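Local coordinates for pngf-ii (Elizabethkingia meningoseptica, PDB 4R4X), which probably removes N-linked glycans from glycoproteins and glycopeptides, as a bacterial peptide:N-glycosidase (N-glycanase) related to PNGase F, at residues K101-V106 and T110-Y115; E5-N10 and F35-K40. One frame throughout, in Å; residues are numbered along the deposited sequence.

Interaction 1. Residues K101-V106 and T110-Y115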
ATOM      1  N   LYS A 101     -32.193 -32.548 -13.576  1.00 19.23           N
ATOM      2  CA  LYS A 101     -31.462 -31.921 -12.528  1.00 19.83           C
ATOM      3  C   LYS A 101     -30.346 -32.810 -12.042  1.00 20.38           C
ATOM      4  O   LYS A 101     -30.526 -34.022 -11.875  1.00 20.94           O
ATOM      5  CB  LYS A 101     -32.377 -31.606 -11.359  1.00 20.89           C
ATOM      6  CG  LYS A 101     -31.728 -30.676 -10.359  1.00 21.34           C
ATOM      7  CD  LYS A 101     -32.601 -30.500  -9.119  1.00 23.35           C
ATOM      8  CE  LYS A 101     -32.118 -31.347  -7.962  1.00 24.42           C
ATOM      9  NZ  LYS A 101     -32.857 -31.026  -6.721  1.00 25.83           N
ATOM     10  N   ALA A 102     -29.198 -32.188 -11.788  1.00 20.52           N
ATOM     11  CA  ALA A 102     -28.073 -32.840 -11.120  1.00 20.59           C
ATOM     12  C   ALA A 102     -27.578 -31.890 -10.057  1.00 22.45           C
ATOM     13  O   ALA A 102     -27.887 -30.684 -10.096  1.00 21.25           O
ATOM     14  CB  ALA A 102     -26.971 -33.148 -12.099  1.00 20.51           C
ATOM     15  N   VAL A 103     -26.816 -32.430  -9.110  1.00 23.31           N
ATOM     16  CA  VAL A 103     -26.363 -31.662  -7.955  1.00 24.90           C
ATOM     17  C   VAL A 103     -24.858 -31.786  -7.802  1.00 26.56           C
ATOM     18  O   VAL A 103     -24.295 -32.870  -7.986  1.00 25.55           O
ATOM     19  CB  VAL A 103     -27.015 -32.149  -6.649  1.00 25.85           C
ATOM     20  CG1 VAL A 103     -26.618 -31.244  -5.482  1.00 26.89           C
ATOM     21  CG2 VAL A 103     -28.524 -32.183  -6.774  1.00 26.16           C
ATOM     22  N   THR A 104     -24.212 -30.662  -7.490  1.00 28.60           N
ATOM     23  CA  THR A 104     -22.791 -30.658  -7.157  1.00 29.90           C
ATOM     24  C   THR A 104     -22.537 -29.832  -5.912  1.00 32.00           C
ATOM     25  O   THR A 104     -23.402 -29.066  -5.460  1.00 29.02           O
ATOM     26  CB  THR A 104     -21.896 -30.166  -8.311  1.00 30.00           C
ATOM     27  OG1 THR A 104     -20.525 -30.449  -8.001  1.00 31.19           O
ATOM     28  CG2 THR A 104     -22.063 -28.648  -8.589  1.00 29.83           C
ATOM     29  N   SER A 105     -21.329 -30.010  -5.379  1.00 34.47           N
ATOM     30  CA  SER A 105     -20.878 -29.349  -4.167  1.00 37.52           C
ATOM     31  C   SER A 105     -19.508 -28.709  -4.422  1.00 38.20           C
ATOM     32  O   SER A 105     -18.571 -29.392  -4.813  1.00 40.42           O
ATOM     33  CB  SER A 105     -20.790 -30.373  -3.033  1.00 39.28           C
ATOM     34  OG  SER A 105     -20.511 -29.746  -1.793  1.00 42.51           O
ATOM     35  N   VAL A 106     -19.419 -27.393  -4.246  1.00 37.79           N
ATOM     36  CA  VAL A 106     -18.159 -26.658  -4.344  1.00 39.58           C
ATOM     37  C   VAL A 106     -17.998 -25.805  -3.082  1.00 40.40           C
ATOM     38  O   VAL A 106     -18.849 -24.976  -2.787  1.00 37.89           O
ATOM     39  CB  VAL A 106     -18.141 -25.755  -5.595  1.00 39.50           C
ATOM     40  CG1 VAL A 106     -16.831 -24.968  -5.687  1.00 40.05           C
ATOM     41  CG2 VAL A 106     -18.356 -26.596  -6.854  1.00 39.60           C
ATOM     42  N   THR A 110     -23.944 -25.908  -2.082  1.00 33.15           N
ATOM     43  CA  THR A 110     -24.696 -26.836  -2.910  1.00 31.72           C
ATOM     44  C   THR A 110     -25.282 -26.103  -4.103  1.00 29.37           C
ATOM     45  O   THR A 110     -25.941 -25.063  -3.949  1.00 29.51           O
ATOM     46  CB  THR A 110     -25.850 -27.452  -2.115  1.00 32.16           C
ATOM     47  OG1 THR A 110     -25.308 -28.150  -0.995  1.00 33.50           O
ATOM     48  CG2 THR A 110     -26.653 -28.431  -2.978  1.00 33.81           C
ATOM     49  N   ILE A 111     -25.030 -26.633  -5.293  1.00 27.56           N
ATOM     50  CA  ILE A 111     -25.542 -26.028  -6.520  1.00 26.43           C
ATOM     51  C   ILE A 111     -26.316 -27.053  -7.331  1.00 25.13           C
ATOM     52  O   ILE A 111     -25.759 -28.067  -7.769  1.00 24.72           O
ATOM     53  CB  ILE A 111     -24.423 -25.445  -7.410  1.00 26.24           C
ATOM     54  CG1 ILE A 111     -23.564 -24.444  -6.623  1.00 27.15           C
ATOM     55  CG2 ILE A 111     -25.034 -24.780  -8.637  1.00 26.13           C
ATOM     56  CD1 ILE A 111     -22.264 -25.040  -6.126  1.00 29.84           C
ATOM     57  N   GLU A 112     -27.604 -26.779  -7.526  1.00 24.84           N
ATOM     58  CA  GLU A 112     -28.448 -27.610  -8.371  1.00 24.08           C
ATOM     59  C   GLU A 112     -28.413 -27.053  -9.799  1.00 22.22           C
ATOM     60  O   GLU A 112     -28.566 -25.846 -10.012  1.00 21.90           O
ATOM     61  CB  GLU A 112     -29.878 -27.614  -7.855  1.00 26.67           C
ATOM     62  CG  GLU A 112     -30.035 -28.000  -6.393  1.00 29.01           C
ATOM     63  CD  GLU A 112     -31.428 -27.659  -5.887  1.00 31.79           C
ATOM     64  OE1 GLU A 112     -31.620 -26.561  -5.307  1.00 33.51           O
ATOM     65  OE2 GLU A 112     -32.336 -28.476  -6.115  1.00 34.03           O
ATOM     66  N   VAL A 113     -28.221 -27.948 -10.758  1.00 21.29           N
ATOM     67  CA  VAL A 113     -28.078 -27.602 -12.162  1.00 20.52           C
ATOM     68  C   VAL A 113     -29.153 -28.344 -12.983  1.00 19.52           C
ATOM     69  O   VAL A 113     -29.290 -29.570 -12.904  1.00 18.70           O
ATOM     70  CB  VAL A 113     -26.642 -27.924 -12.617  1.00 22.65           C
ATOM     71  CG1 VAL A 113     -26.446 -27.642 -14.084  1.00 24.44           C
ATOM     72  CG2 VAL A 113     -25.654 -27.099 -11.784  1.00 22.75           C
ATOM     73  N   TRP A 114     -29.956 -27.576 -13.717  1.00 17.74           N
ATOM     74  CA  TRP A 114     -30.958 -28.132 -14.601  1.00 17.52           C
ATOM     75  C   TRP A 114     -30.517 -27.897 -16.037  1.00 16.82           C
ATOM     76  O   TRP A 114     -30.269 -26.758 -16.413  1.00 15.42           O
ATOM     77  CB  TRP A 114     -32.267 -27.422 -14.396  1.00 17.75           C
ATOM     78  CG  TRP A 114     -32.927 -27.669 -13.131  1.00 18.64           C
ATOM     79  CD1 TRP A 114     -32.747 -27.004 -11.970  1.00 19.56           C
ATOM     80  CD2 TRP A 114     -33.956 -28.632 -12.895  1.00 19.39           C
ATOM     81  NE1 TRP A 114     -33.602 -27.494 -11.001  1.00 19.64           N
ATOM     82  CE2 TRP A 114     -34.354 -28.498 -11.552  1.00 20.29           C
ATOM     83  CE3 TRP A 114     -34.581 -29.586 -13.690  1.00 20.46           C
ATOM     84  CZ2 TRP A 114     -35.357 -29.284 -10.983  1.00 21.59           C
ATOM     85  CZ3 TRP A 114     -35.586 -30.395 -13.114  1.00 22.42           C
ATOM     86  CH2 TRP A 114     -35.951 -30.228 -11.771  1.00 22.45           C
ATOM     87  N   TYR A 115     -30.437 -28.964 -16.824  1.00 16.69           N
ATOM     88  CA  TYR A 115     -29.852 -28.880 -18.165  1.00 16.80           C
ATOM     89  C   TYR A 115     -30.662 -29.653 -19.180  1.00 16.63           C
ATOM     90  O   TYR A 115     -31.293 -30.667 -18.850  1.00 16.59           O
ATOM     91  CB  TYR A 115     -28.416 -29.398 -18.157  1.00 16.91           C
ATOM     92  CG  TYR A 115     -28.287 -30.874 -17.765  1.00 17.23           C
ATOM     93  CD1 TYR A 115     -28.210 -31.256 -16.427  1.00 17.38           C
ATOM     94  CD2 TYR A 115     -28.294 -31.889 -18.732  1.00 17.91           C
ATOM     95  CE1 TYR A 115     -28.109 -32.592 -16.062  1.00 18.24           C
ATOM     96  CE2 TYR A 115     -28.194 -33.227 -18.376  1.00 17.01           C
ATOM     97  CZ  TYR A 115     -28.099 -33.576 -17.046  1.00 17.57           C
ATOM     98  OH  TYR A 115     -27.996 -34.904 -16.679  1.00 17.19           O
TER
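Ala102 with Val113 and Thr104 with Ile111 form two antiparallel hydrogen-bonded pairs, and their strand axes run at 152° and come within 4.7 Å. All four backbone bonds are nearly straight, with Val113 N to Ala102 O at 2.8 Å. On the face of Val103 and Trp114, Lys101 shows how one side chain can serve an aromatic ring and two carboxylates. Lys101 CB sits 3.5 Å from the centroid of the six-membered ring of Trp114 and 4° off the ring normal, a CH-pi contact, while Lys101 CD lies 3.5 Å from Trp114 CZ2. With CG anti to the backbone N (chi1 -167°), the chain runs over the indole, then bends at chi3 so that Lys101 NZ reaches the anti lone pair of Glu112 OE2 at 2.7 Å. Glu90 on the preceding strand adds a second salt bridge. This is a beta hairpin in the N-terminal domain of the N-glycanase, with strand 134-140 pairing beyond its second arm. On the Ala102 face, Thr104 CG2 lies alongside Ile111 CB at 4.1 Å; Thr104 OG1 bonds instead to Glu84 O. Ala102 CB lies at the Tyr115 ring edge, near its plane. Phe85 packs on Thr104 and Val113.

Interaction 2. Residues E5-N10 and F35-K40; sequences EITYQN and FNEKIK
The carboxylate of Glu5 is met through OE2 by Lys40: Lys40 NZ comes to the syn lone pair of Glu5 OE2 at 2.8 Å, whereas Glu5 OE1 remains 3.9 Å from Lys40 NZ. The second carboxylate in the contact, that of Glu37, lies loosely by Thr7, with Glu37 OE2 4.5 Å from Thr7 CG2. Asn36 turns its amide oxygen back to its own segment, OD1 accepting from Ile39 N at 2.9 Å, nearly along the C=O axis. The salt bridge depends on two long, extended side chains that approach from opposite directions. Both have CG anti to the backbone N (chi1 173° in Glu5 and -172° in Lys40), which helps them span the 11.8 Å between Glu5 CA and Lys40 CA. The gap reflects the strand order: strand 23-27 pairs with both 3-12 and 31-36, and its Ile24 touches the side chains of Glu5 and Glu37. Here strand 31-36 passes directly into a short helix, for which Asn36 is the N-cap, and Lys40 N closes the first turn on Asn36 O at 2.9 Å. The ion pair thus links a strand to a helical turn two strands away in the N-terminal domain. Glu5 is buried and Lys40 exposed, so solvent probably screens the pair mainly from the lysine's side. The side chain of Lys40 lies about 13 Å from a bound zinc ion.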
ATOM      1  N   GLU A   5     -28.360 -18.181 -28.632  1.00 17.64           N
ATOM      2  CA  GLU A   5     -28.058 -17.186 -27.625  1.00 18.46           C
ATOM      3  C   GLU A   5     -29.033 -17.363 -26.491  1.00 18.13           C
ATOM      4  O   GLU A   5     -30.240 -17.281 -26.709  1.00 18.43           O
ATOM      5  CB  GLU A   5     -28.219 -15.800 -28.230  1.00 20.85           C
ATOM      6  CG  GLU A   5     -28.103 -14.653 -27.249  1.00 22.81           C
ATOM      7  CD  GLU A   5     -27.635 -13.373 -27.940  1.00 26.28           C
ATOM      8  OE1 GLU A   5     -27.370 -13.418 -29.171  1.00 30.08           O
ATOM      9  OE2 GLU A   5     -27.531 -12.333 -27.265  1.00 28.96           O
ATOM     10  N   ILE A   6     -28.522 -17.630 -25.295  1.00 17.69           N
ATOM     11  CA  ILE A   6     -29.353 -17.800 -24.118  1.00 17.24           C
ATOM     12  C   ILE A   6     -29.115 -16.682 -23.127  1.00 17.69           C
ATOM     13  O   ILE A   6     -27.961 -16.379 -22.777  1.00 17.57           O
ATOM     14  CB  ILE A   6     -29.070 -19.148 -23.417  1.00 16.76           C
ATOM     15  CG1 ILE A   6     -29.204 -20.311 -24.419  1.00 16.94           C
ATOM     16  CG2 ILE A   6     -30.023 -19.318 -22.232  1.00 16.93           C
ATOM     17  CD1 ILE A   6     -27.927 -20.661 -25.154  1.00 16.84           C
ATOM     18  N   THR A   7     -30.202 -16.060 -22.688  1.00 17.28           N
ATOM     19  CA  THR A   7     -30.157 -14.936 -21.804  1.00 17.86           C
ATOM     20  C   THR A   7     -30.737 -15.324 -20.474  1.00 17.28           C
ATOM     21  O   THR A   7     -31.769 -15.974 -20.423  1.00 18.03           O
ATOM     22  CB  THR A   7     -30.979 -13.765 -22.375  1.00 19.70           C
ATOM     23  OG1 THR A   7     -30.502 -13.484 -23.699  1.00 22.07           O
ATOM     24  CG2 THR A   7     -30.853 -12.536 -21.467  1.00 19.96           C
ATOM     25  N   TYR A   8     -30.059 -14.937 -19.403  1.00 17.64           N
ATOM     26  CA  TYR A   8     -30.399 -15.413 -18.064  1.00 18.75           C
ATOM     27  C   TYR A   8     -30.816 -14.291 -17.137  1.00 19.38           C
ATOM     28  O   TYR A   8     -30.471 -13.121 -17.346  1.00 21.30           O
ATOM     29  CB  TYR A   8     -29.207 -16.128 -17.421  1.00 17.57           C
ATOM     30  CG  TYR A   8     -28.777 -17.394 -18.125  1.00 16.56           C
ATOM     31  CD1 TYR A   8     -27.835 -17.356 -19.132  1.00 16.04           C
ATOM     32  CD2 TYR A   8     -29.304 -18.630 -17.769  1.00 15.64           C
ATOM     33  CE1 TYR A   8     -27.423 -18.513 -19.784  1.00 15.80           C
ATOM     34  CE2 TYR A   8     -28.910 -19.795 -18.418  1.00 15.59           C
ATOM     35  CZ  TYR A   8     -27.966 -19.740 -19.416  1.00 15.47           C
ATOM     36  OH  TYR A   8     -27.556 -20.886 -20.072  1.00 15.83           O
ATOM     37  N   GLN A   9     -31.512 -14.684 -16.082  1.00 21.36           N
ATOM     38  CA  GLN A   9     -32.026 -13.760 -15.071  1.00 23.25           C
ATOM     39  C   GLN A   9     -31.732 -14.269 -13.662  1.00 24.35           C
ATOM     40  O   GLN A   9     -32.058 -15.418 -13.336  1.00 25.13           O
ATOM     41  CB  GLN A   9     -33.536 -13.601 -15.259  1.00 24.86           C
ATOM     42  CG  GLN A   9     -34.189 -12.628 -14.300  1.00 27.25           C
ATOM     43  CD  GLN A   9     -35.684 -12.505 -14.545  1.00 29.64           C
ATOM     44  OE1 GLN A   9     -36.148 -11.498 -15.079  1.00 32.61           O
ATOM     45  NE2 GLN A   9     -36.431 -13.531 -14.185  1.00 30.06           N
ATOM     46  N   ASN A  10     -31.140 -13.405 -12.834  1.00 25.73           N
ATOM     47  CA  ASN A  10     -30.807 -13.695 -11.434  1.00 27.53           C
ATOM     48  C   ASN A  10     -31.919 -13.308 -10.466  1.00 30.02           C
ATOM     49  O   ASN A  10     -32.531 -12.257 -10.618  1.00 29.01           O
ATOM     50  CB  ASN A  10     -29.535 -12.954 -11.017  1.00 30.15           C
ATOM     51  CG  ASN A  10     -28.293 -13.528 -11.676  1.00 31.45           C
ATOM     52  OD1 ASN A  10     -27.333 -13.907 -11.010  1.00 36.65           O
ATOM     53  ND2 ASN A  10     -28.337 -13.649 -12.979  1.00 30.88           N
ATOM     54  N   PHE A  35     -20.565 -14.525 -21.434  1.00 16.93           N
ATOM     55  CA  PHE A  35     -20.334 -13.161 -21.042  1.00 16.79           C
ATOM     56  C   PHE A  35     -21.622 -12.555 -20.480  1.00 17.54           C
ATOM     57  O   PHE A  35     -22.399 -13.255 -19.783  1.00 16.69           O
ATOM     58  CB  PHE A  35     -19.613 -12.351 -22.179  1.00 17.49           C
ATOM     59  CG  PHE A  35     -20.397 -12.147 -23.479  1.00 17.42           C
ATOM     60  CD1 PHE A  35     -21.616 -12.750 -23.748  1.00 18.27           C
ATOM     61  CD2 PHE A  35     -19.834 -11.351 -24.478  1.00 18.31           C
ATOM     62  CE1 PHE A  35     -22.265 -12.533 -24.968  1.00 17.95           C
ATOM     63  CE2 PHE A  35     -20.467 -11.137 -25.695  1.00 18.47           C
ATOM     64  CZ  PHE A  35     -21.707 -11.719 -25.936  1.00 18.19           C
ATOM     65  N   ASN A  36     -21.834 -11.270 -20.718  1.00 17.52           N
ATOM     66  CA  ASN A  36     -23.026 -10.604 -20.253  1.00 18.25           C
ATOM     67  C   ASN A  36     -23.383  -9.400 -21.136  1.00 18.91           C
ATOM     68  O   ASN A  36     -22.665  -9.080 -22.081  1.00 18.75           O
ATOM     69  CB  ASN A  36     -22.875 -10.214 -18.788  1.00 18.84           C
ATOM     70  CG  ASN A  36     -21.784  -9.185 -18.553  1.00 21.15           C
ATOM     71  OD1 ASN A  36     -21.667  -8.189 -19.287  1.00 20.07           O
ATOM     72  ND2 ASN A  36     -20.991  -9.403 -17.492  1.00 21.30           N
ATOM     73  N   GLU A  37     -24.503  -8.765 -20.819  1.00 21.84           N
ATOM     74  CA  GLU A  37     -25.031  -7.629 -21.611  1.00 23.14           C
ATOM     75  C   GLU A  37     -24.063  -6.458 -21.740  1.00 22.66           C
ATOM     76  O   GLU A  37     -23.786  -5.971 -22.853  1.00 24.22           O
ATOM     77  CB  GLU A  37     -26.379  -7.149 -21.027  1.00 25.26           C
ATOM     78  CG  GLU A  37     -27.552  -7.845 -21.700  1.00 29.37           C
ATOM     79  CD  GLU A  37     -28.907  -7.568 -21.059  1.00 31.54           C
ATOM     80  OE1 GLU A  37     -28.980  -6.784 -20.080  1.00 34.26           O
ATOM     81  OE2 GLU A  37     -29.893  -8.161 -21.555  1.00 32.32           O
ATOM     82  N   LYS A  38     -23.527  -6.020 -20.610  1.00 23.29           N
ATOM     83  CA  LYS A  38     -22.629  -4.871 -20.608  1.00 23.95           C
ATOM     84  C   LYS A  38     -21.367  -5.126 -21.407  1.00 22.47           C
ATOM     85  O   LYS A  38     -20.891  -4.248 -22.098  1.00 22.35           O
ATOM     86  CB  LYS A  38     -22.272  -4.464 -19.194  1.00 26.17           C
ATOM     87  CG  LYS A  38     -23.335  -3.633 -18.503  1.00 28.99           C
ATOM     88  CD  LYS A  38     -23.024  -3.548 -17.015  1.00 32.05           C
ATOM     89  CE  LYS A  38     -23.445  -2.229 -16.389  1.00 34.76           C
ATOM     90  NZ  LYS A  38     -22.448  -1.834 -15.355  1.00 34.92           N
ATOM     91  N   ILE A  39     -20.834  -6.342 -21.330  1.00 19.87           N
ATOM     92  CA  ILE A  39     -19.697  -6.699 -22.152  1.00 19.28           C
ATOM     93  C   ILE A  39     -20.088  -6.766 -23.636  1.00 19.48           C
ATOM     94  O   ILE A  39     -19.360  -6.280 -24.501  1.00 18.91           O
ATOM     95  CB  ILE A  39     -19.093  -8.040 -21.721  1.00 18.08           C
ATOM     96  CG1 ILE A  39     -18.514  -7.927 -20.309  1.00 18.05           C
ATOM     97  CG2 ILE A  39     -18.036  -8.483 -22.726  1.00 18.54           C
ATOM     98  CD1 ILE A  39     -18.042  -9.246 -19.696  1.00 18.44           C
ATOM     99  N   LYS A  40     -21.204  -7.410 -23.938  1.00 18.87           N
ATOM    100  CA  LYS A  40     -21.656  -7.502 -25.324  1.00 20.39           C
ATOM    101  C   LYS A  40     -21.797  -6.089 -25.920  1.00 21.68           C
ATOM    102  O   LYS A  40     -21.350  -5.819 -27.037  1.00 21.64           O
ATOM    103  CB  LYS A  40     -23.001  -8.219 -25.401  1.00 20.11           C
ATOM    104  CG  LYS A  40     -23.463  -8.542 -26.812  1.00 21.37           C
ATOM    105  CD  LYS A  40     -24.767  -9.333 -26.806  1.00 22.75           C
ATOM    106  CE  LYS A  40     -25.439  -9.304 -28.182  1.00 24.68           C
ATOM    107  NZ  LYS A  40     -26.853  -9.746 -28.105  1.00 25.90           N
TER

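Both contacts belong to the N-terminal N-glycanase domain and lie on the same side of the chain's centre, with interaction 2 complete before interaction 1 begins along the sequence. Their centres are 21 Å apart, and their nearest atoms, about 7 Å apart, do not touch. The connection is made by intervening strands: 109-116 pairs with 134-140, that with 144-154, and that in turn with 3-12, which carries one side of interaction 2. The two illustrate contrasting scales of assembly, since interaction 1 joins sequence neighbours through a hairpin while interaction 2 reaches over an intervening strand to tie elements 25 residues apart into the same domain.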